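Local atomic coordinates of glutathione S-transferase (Rhodospirillum rubrum F11, PDB entry 4O7H), a protein that probably catalyses the conjugation of glutathione to electrophilic compounds, as expected of a glutathione S-transferase. Residues L9-K15 and C168-L172; R201-T205 and Y217-D221. All blocks are in the same frame, centred on the assembly; numbering follows the deposited sequence.

Interaction 1 (L9-K15 and C168-L172)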
# COMPACT_ATOMS: atom_id res chain seq x y z
N LEU A 9 11.03 12.39 -7.38
CA LEU A 9 9.72 12.16 -7.92
C LEU A 9 8.91 11.11 -7.15
O LEU A 9 7.82 10.79 -7.52
CB LEU A 9 9.86 11.67 -9.37
CG LEU A 9 10.45 12.75 -10.28
CD1 LEU A 9 10.39 12.21 -11.70
CD2 LEU A 9 9.64 14.03 -10.19
N SER A 10 9.48 10.57 -6.08
CA SER A 10 8.83 9.48 -5.36
C SER A 10 8.09 10.03 -4.14
O SER A 10 8.75 10.54 -3.24
CB SER A 10 9.89 8.50 -4.85
OG SER A 10 9.34 7.55 -3.89
N PRO A 11 6.76 9.91 -4.09
CA PRO A 11 6.08 10.36 -2.87
C PRO A 11 6.48 9.59 -1.64
O PRO A 11 6.56 10.18 -0.56
CB PRO A 11 4.61 10.17 -3.18
CG PRO A 11 4.56 9.25 -4.36
CD PRO A 11 5.81 9.44 -5.11
N ALA A 12 6.69 8.30 -1.77
CA ALA A 12 7.09 7.52 -0.63
C ALA A 12 8.45 7.93 -0.08
O ALA A 12 8.68 7.97 1.12
CB ALA A 12 7.10 6.04 -0.98
N ALA A 13 9.37 8.20 -0.98
CA ALA A 13 10.69 8.63 -0.57
C ALA A 13 10.65 10.00 0.06
O ALA A 13 11.32 10.23 1.09
CB ALA A 13 11.68 8.57 -1.74
N ARG A 14 9.83 10.90 -0.49
CA ARG A 14 9.64 12.19 0.16
C ARG A 14 9.14 11.99 1.56
O ARG A 14 9.63 12.64 2.51
CB ARG A 14 8.69 13.08 -0.65
CG ARG A 14 9.26 13.63 -1.96
CD ARG A 14 8.32 14.66 -2.63
NE ARG A 14 9.05 15.25 -3.75
CZ ARG A 14 9.05 16.53 -4.09
NH1 ARG A 14 8.26 17.40 -3.50
NH2 ARG A 14 9.88 16.94 -5.05
N LYS A 15 8.15 11.14 1.73
CA LYS A 15 7.60 10.87 3.05
C LYS A 15 8.65 10.41 4.05
O LYS A 15 8.70 10.86 5.19
CB LYS A 15 6.43 9.89 3.01
CG LYS A 15 6.19 9.26 4.38
CD LYS A 15 4.85 8.65 4.51
CE LYS A 15 4.67 7.51 3.60
NZ LYS A 15 3.32 6.97 3.90
N CYS A 168 3.19 15.10 1.18
CA CYS A 168 4.27 14.69 0.26
C CYS A 168 3.67 14.43 -1.12
O CYS A 168 4.24 14.83 -2.15
CB CYS A 168 5.06 13.52 0.78
SG CYS A 168 6.19 13.99 2.08
N HIS A 169 2.49 13.80 -1.18
CA HIS A 169 1.80 13.62 -2.46
C HIS A 169 1.48 14.99 -3.06
O HIS A 169 1.79 15.25 -4.21
CB HIS A 169 0.55 12.81 -2.24
CG HIS A 169 0.80 11.34 -2.34
ND1 HIS A 169 1.08 10.52 -1.27
CD2 HIS A 169 0.83 10.56 -3.43
CE1 HIS A 169 1.20 9.27 -1.71
NE2 HIS A 169 1.12 9.30 -3.02
N LEU A 170 0.90 15.87 -2.25
CA LEU A 170 0.49 17.19 -2.74
C LEU A 170 1.68 18.00 -3.18
O LEU A 170 1.55 18.81 -4.11
CB LEU A 170 -0.35 17.94 -1.73
CG LEU A 170 -1.82 17.47 -1.72
CD1 LEU A 170 -2.53 17.94 -0.48
CD2 LEU A 170 -2.54 18.04 -2.93
N SER A 171 2.84 17.77 -2.56
CA SER A 171 4.04 18.53 -2.93
C SER A 171 4.43 18.21 -4.36
O SER A 171 4.98 19.08 -5.08
CB SER A 171 5.19 18.31 -1.97
OG SER A 171 5.84 17.06 -2.08
N LEU A 172 4.19 16.97 -4.78
CA LEU A 172 4.53 16.60 -6.16
C LEU A 172 3.50 17.16 -7.15
O LEU A 172 3.89 17.65 -8.22
CB LEU A 172 4.67 15.10 -6.32
CG LEU A 172 6.02 14.64 -5.82
CD1 LEU A 172 5.91 13.15 -5.48
CD2 LEU A 172 7.09 14.95 -6.87

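Interaction 2 (R201-T205 and Y217-D221)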
# COMPACT_ATOMS: atom_id res chain seq x y z
N ARG A 201 11.84 21.30 4.38
CA ARG A 201 12.67 22.26 3.65
C ARG A 201 13.38 21.65 2.43
O ARG A 201 13.34 22.26 1.36
CB ARG A 201 13.67 22.96 4.57
CG ARG A 201 14.39 24.09 3.83
CD ARG A 201 15.46 24.77 4.67
NE ARG A 201 14.95 25.98 5.29
CZ ARG A 201 14.42 26.07 6.52
NH1 ARG A 201 14.35 25.01 7.33
NH2 ARG A 201 13.97 27.25 6.95
N PRO A 202 14.01 20.47 2.51
CA PRO A 202 14.66 19.94 1.31
C PRO A 202 13.70 19.69 0.13
O PRO A 202 14.04 19.83 -1.02
CB PRO A 202 15.26 18.58 1.78
CG PRO A 202 15.35 18.69 3.22
CD PRO A 202 14.23 19.60 3.68
N LEU A 203 12.46 19.32 0.44
CA LEU A 203 11.49 19.12 -0.63
C LEU A 203 11.19 20.41 -1.36
O LEU A 203 10.86 20.40 -2.54
CB LEU A 203 10.15 18.59 -0.08
CG LEU A 203 10.09 17.12 0.29
CD1 LEU A 203 11.13 16.75 1.31
CD2 LEU A 203 8.68 16.81 0.80
N LEU A 204 11.32 21.51 -0.65
CA LEU A 204 11.05 22.83 -1.25
C LEU A 204 12.21 23.37 -2.02
O LEU A 204 12.00 24.06 -3.02
CB LEU A 204 10.60 23.86 -0.22
CG LEU A 204 9.35 23.45 0.55
CD1 LEU A 204 8.97 24.62 1.45
CD2 LEU A 204 8.21 23.07 -0.37
N THR A 205 13.42 23.08 -1.58
CA THR A 205 14.61 23.70 -2.20
C THR A 205 15.25 22.91 -3.32
O THR A 205 15.90 23.45 -4.21
CB THR A 205 15.66 24.04 -1.14
OG1 THR A 205 16.11 22.87 -0.48
CG2 THR A 205 15.07 24.96 -0.08
N TYR A 217 6.04 27.58 -5.42
CA TYR A 217 6.32 26.26 -4.82
C TYR A 217 7.10 26.34 -3.52
O TYR A 217 6.76 25.68 -2.52
CB TYR A 217 7.07 25.39 -5.86
CG TYR A 217 7.45 24.02 -5.36
CD1 TYR A 217 6.50 23.01 -5.20
CD2 TYR A 217 8.73 23.78 -4.97
CE1 TYR A 217 6.86 21.77 -4.74
CE2 TYR A 217 9.11 22.54 -4.53
CZ TYR A 217 8.17 21.55 -4.41
OH TYR A 217 8.53 20.31 -3.86
N ALA A 218 8.16 27.15 -3.47
CA ALA A 218 8.94 27.30 -2.26
C ALA A 218 8.51 28.50 -1.41
O ALA A 218 9.21 28.86 -0.47
CB ALA A 218 10.43 27.38 -2.62
N ASP A 219 7.40 29.12 -1.72
CA ASP A 219 6.91 30.26 -0.92
C ASP A 219 6.14 29.77 0.31
O ASP A 219 5.06 29.19 0.17
CB ASP A 219 6.00 31.11 -1.79
CG ASP A 219 5.61 32.43 -1.13
OD1 ASP A 219 6.04 32.69 0.01
OD2 ASP A 219 4.82 33.19 -1.76
N LEU A 220 6.64 30.06 1.51
CA LEU A 220 5.94 29.67 2.71
C LEU A 220 4.64 30.45 2.86
O LEU A 220 3.65 29.99 3.49
CB LEU A 220 6.86 29.82 3.92
CG LEU A 220 8.16 29.05 3.92
CD1 LEU A 220 8.79 29.06 5.32
CD2 LEU A 220 7.93 27.60 3.50
N ASP A 221 4.60 31.63 2.23
CA ASP A 221 3.44 32.51 2.31
C ASP A 221 2.54 32.49 1.09
O ASP A 221 1.74 33.43 0.88
CB ASP A 221 3.91 33.92 2.55
CG ASP A 221 4.64 34.06 3.85
OD1 ASP A 221 4.10 33.58 4.85
OD2 ASP A 221 5.77 34.59 3.83

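Interaction 1 (L9-K15 and C168-L172)
Pro11 lays its CB over the centre of the His169 imidazole, a CH-pi contact with CB 3.7 Å from the ring centroid. The pair lies in the interface between the two domains of the glutathione S-transferase fold: helix 11-22, the first of the thioredoxin-like domain, packs on helix 161-175 of the helical domain, the short segment axes 8.9 Å apart at 125°. Leu172 splits its two methyls: CD1 lies 3.7 Å from Pro11 CD, and CD2 over one face of the Arg14 guanidinium, offset toward the rim. The Arg14 chain, extended from CG to NE, carries NH1 past Leu172 to Ser171 OG, 2.8 Å away and 16° out of the guanidinium plane. Gly8 O accepts from Arg14 NE, and NH1 also bonds to Tyr217 OH. With an alanine in place of Arg14, Ser171 OG and Tyr217 OH would probably lose this partner and Leu172 CD2 the flat group it packs against. At the start of helix 11-22, Ser10 is the N-cap, its OG accepting from Ala13 N. Cys168 SG, anti to its own carbonyl carbon (chi1 -76°), is thereby laid against the backbone of helix 11-22, 3.5 Å from Lys15 N, while Ser171 OG donates to Cys168 O at 2.7 Å.

Interaction 2 (R201-T205 and Y217-D221)
The backbones of helix 201-205 and of the irregular segment 217-221 come nearest at Leu204 and Ala218, whose CA atoms are 5.0 Å apart, with no backbone-to-backbone hydrogen bond between them. Tyr217 makes the polar link. With CG anti to the backbone N (chi1 179°), its ring reaches to the carbonyls of Leu203 and Leu204, and OH donates to Leu203 O at 2.7 Å. The hydroxyl meets that carbonyl from above its plane, 45° out of it, at a C=O...O angle of 135°. The ring turns an edge to the same backbone: CE2 lies 3.4 Å from Leu203 O and 3.6 Å from Leu204 O. Leu204 is the main apolar partner. Its CD2 stands over one face of the Tyr217 ring, offset toward the rim, and touches Tyr217 O at 3.7 Å, whereas its other methyl, CD1, meets Leu220 CD2 at 3.8 Å, the two leucines running obliquely past each other. Ala218 CB closes against Leu204 O at 3.7 Å. The contact joins the last helix of the chain to its C-terminal tail, which is also held by Lys195 of helix 185-195, its NZ donating to the O atoms of Tyr217 and Asp219. On the helix side of the contact, Leu203 packs on Arg14 and Val18 of helix 11-22 and on Cys168 and Ser171 of helix 161-175, while the Tyr217 ring makes an edge-to-face contact with Tyr175.

From the N terminus, the chain passes strand 3-6 and enters helix 11-22, whose first turn meets helix 161-175, 153 residues further on. Interaction 1 closes that long loop, which holds the rest of the four-stranded sheet and the long helices 85-119 and 127-150, and so ties the thioredoxin-like domain to the helical one. Interaction 2 opens afterwards and closes a short loop of 11 residues without helix or strand. The two are in series, neither nested nor crossed, yet they meet: Arg14 NH1 lies 2.9 Å from Tyr217 OH, a probable hydrogen bond, and Ser171 O packs on Tyr217 CE1. The C-terminal tail thereby reaches the domain interface.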